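Local coordinates for hypothetical protein SMU.776 (Streptococcus mutans, PDB 2B78), which is of unknown function but probably acts as an S-adenosylmethionine-dependent methyltransferase, perhaps on RNA, at residues Tyr286-Ile291 and Leu326-Thr331. Residues are numbered along the deposited sequence; the frame is centred on the assembly and turned at random.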
loop_
_atom_site.group_PDB
_atom_site.type_symbol
_atom_site.label_atom_id
_atom_site.label_comp_id
_atom_site.label_asym_id
_atom_site.label_seq_id
_atom_site.Cartn_x
_atom_site.Cartn_y
_atom_site.Cartn_z
ATOM N N TYR A 286 -23.020 -10.817 -10.338
ATOM C CA TYR A 286 -22.715 -10.672 -8.925
ATOM C C TYR A 286 -23.285 -9.370 -8.362
ATOM O O TYR A 286 -23.385 -8.370 -9.080
ATOM C CB TYR A 286 -21.202 -10.682 -8.756
ATOM C CG TYR A 286 -20.542 -11.963 -9.207
ATOM C CD1 TYR A 286 -20.282 -12.981 -8.300
ATOM C CD2 TYR A 286 -20.177 -12.157 -10.546
ATOM C CE1 TYR A 286 -19.668 -14.164 -8.700
ATOM C CE2 TYR A 286 -19.565 -13.343 -10.959
ATOM C CZ TYR A 286 -19.315 -14.337 -10.028
ATOM O OH TYR A 286 -18.703 -15.508 -10.406
ATOM N N ASP A 287 -23.645 -9.389 -7.079
ATOM C CA ASP A 287 -24.200 -8.218 -6.401
ATOM C C ASP A 287 -23.146 -7.160 -6.120
ATOM O O ASP A 287 -23.431 -5.958 -6.114
ATOM C CB ASP A 287 -24.838 -8.621 -5.066
ATOM C CG ASP A 287 -25.992 -9.580 -5.240
ATOM O OD1 ASP A 287 -26.766 -9.393 -6.199
ATOM O OD2 ASP A 287 -26.131 -10.509 -4.416
ATOM N N ILE A 288 -21.927 -7.623 -5.870
ATOM C CA ILE A 288 -20.815 -6.751 -5.544
ATOM C C ILE A 288 -19.568 -7.212 -6.287
ATOM O O ILE A 288 -19.232 -8.390 -6.253
ATOM C CB ILE A 288 -20.538 -6.805 -4.023
ATOM C CG1 ILE A 288 -21.799 -6.398 -3.254
ATOM C CG2 ILE A 288 -19.363 -5.901 -3.659
ATOM C CD1 ILE A 288 -21.687 -6.610 -1.739
ATOM N N ILE A 289 -18.894 -6.282 -6.960
ATOM C CA ILE A 289 -17.671 -6.597 -7.691
ATOM C C ILE A 289 -16.541 -5.733 -7.154
ATOM O O ILE A 289 -16.633 -4.504 -7.126
ATOM C CB ILE A 289 -17.827 -6.352 -9.214
ATOM C CG1 ILE A 289 -18.901 -7.287 -9.784
ATOM C CG2 ILE A 289 -16.503 -6.620 -9.924
ATOM C CD1 ILE A 289 -19.179 -7.067 -11.257
ATOM N N ILE A 290 -15.483 -6.387 -6.686
ATOM C CA ILE A 290 -14.338 -5.670 -6.154
ATOM C C ILE A 290 -13.270 -5.724 -7.225
ATOM O O ILE A 290 -12.990 -6.789 -7.768
ATOM C CB ILE A 290 -13.823 -6.333 -4.868
ATOM C CG1 ILE A 290 -14.935 -6.319 -3.810
ATOM C CG2 ILE A 290 -12.563 -5.618 -4.385
ATOM C CD1 ILE A 290 -14.607 -7.064 -2.527
ATOM N N ILE A 291 -12.696 -4.572 -7.540
ATOM C CA ILE A 291 -11.665 -4.477 -8.565
ATOM C C ILE A 291 -10.433 -3.852 -7.915
ATOM O O ILE A 291 -10.490 -2.725 -7.415
ATOM C CB ILE A 291 -12.174 -3.600 -9.730
ATOM C CG1 ILE A 291 -13.559 -4.095 -10.165
ATOM C CG2 ILE A 291 -11.187 -3.635 -10.892
ATOM C CD1 ILE A 291 -14.232 -3.242 -11.222
ATOM N N LEU A 326 -23.133 -3.133 -6.331
ATOM C CA LEU A 326 -22.079 -2.205 -5.930
ATOM C C LEU A 326 -20.738 -2.571 -6.536
ATOM O O LEU A 326 -20.454 -3.743 -6.791
ATOM C CB LEU A 326 -21.923 -2.197 -4.409
ATOM C CG LEU A 326 -23.143 -1.763 -3.606
ATOM C CD1 LEU A 326 -23.135 -2.452 -2.254
ATOM C CD2 LEU A 326 -23.148 -0.242 -3.483
ATOM N N ILE A 327 -19.922 -1.555 -6.774
ATOM C CA ILE A 327 -18.583 -1.751 -7.293
ATOM C C ILE A 327 -17.649 -1.089 -6.296
ATOM O O ILE A 327 -17.887 0.040 -5.858
ATOM C CB ILE A 327 -18.379 -1.079 -8.667
ATOM C CG1 ILE A 327 -19.229 -1.775 -9.730
ATOM C CG2 ILE A 327 -16.911 -1.146 -9.068
ATOM C CD1 ILE A 327 -18.910 -1.328 -11.143
ATOM N N ILE A 328 -16.603 -1.805 -5.911
ATOM C CA ILE A 328 -15.605 -1.262 -5.001
ATOM C C ILE A 328 -14.369 -1.178 -5.890
ATOM O O ILE A 328 -13.732 -2.188 -6.179
ATOM C CB ILE A 328 -15.366 -2.205 -3.813
ATOM C CG1 ILE A 328 -16.639 -2.275 -2.972
ATOM C CG2 ILE A 328 -14.199 -1.705 -2.949
ATOM C CD1 ILE A 328 -16.556 -3.210 -1.784
ATOM N N ALA A 329 -14.085 0.028 -6.376
ATOM C CA ALA A 329 -12.945 0.265 -7.262
ATOM C C ALA A 329 -11.750 0.750 -6.468
ATOM O O ALA A 329 -11.740 1.876 -5.943
ATOM C CB ALA A 329 -13.310 1.301 -8.337
ATOM N N SER A 330 -10.732 -0.101 -6.409
ATOM C CA SER A 330 -9.521 0.185 -5.667
ATOM C C SER A 330 -8.272 0.256 -6.541
ATOM O O SER A 330 -8.199 -0.353 -7.612
ATOM C CB SER A 330 -9.335 -0.885 -4.584
ATOM O OG SER A 330 -8.011 -0.906 -4.099
ATOM N N THR A 331 -7.294 1.028 -6.088
ATOM C CA THR A 331 -6.028 1.156 -6.804
ATOM C C THR A 331 -4.995 1.715 -5.845
ATOM O O THR A 331 -5.324 2.540 -4.985
ATOM C CB THR A 331 -6.130 2.104 -8.032
ATOM O OG1 THR A 331 -4.855 2.165 -8.690
ATOM C CG2 THR A 331 -6.522 3.514 -7.604
#
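Two neighbouring parallel strands at the middle of the Rossmann-like methyltransferase sheet, 288-291 and 326-331, run side by side with axes 4.8 Å apart and 9° from parallel. As in any parallel pairing, each bonded residue reaches two residues of its partner: Leu326 N donates to Asp287 O (2.8 Å) while Leu326 O accepts from Ile289 N, and Ile328 N donates to Ile289 O while Ile328 O accepts from Ile291 N (2.9 Å, nearly straight at 174°). Ser330 N then donates to Ile291 O. Several of these carbonyls also receive a CA-H contact, as from Ile288 CA to Leu326 O (3.3 Å).

On one face, the side chains of Ile290 and Ile328 run in step, Ile290 CG1 resting 4.0 Å from Ile328 CD1. CD1 of Ile328 also approaches Ile288 CG2 (4.3 Å), bridging two residues of the partner strand. On the other face Ile291 slants across Ile327; with Ile327 CG1 anti to the carbonyl carbon (chi1 -67°), CG2 lies beside that carbon and meets Ile291 CD1 (4.0 Å). The Ile291 side chain lies about 7 Å from that of Val272, a residue of the S-adenosyl-L-homocysteine site. Helix 306-319 packs over this second face, where small Ala329 lies against Tyr310. Branching at CB favours extended backbone, and the apolar isoleucines fill both buried faces.

Asp287, at a corner before the strand, bonds Thr215 N through OD2 and Ser322 OG through OD1; near the far end, Ser330 OG bonds Asp292 OD1. Joined through helix 306-319, the strands form a beta-alpha-beta crossover, the repeating unit of the Rossmann-like fold.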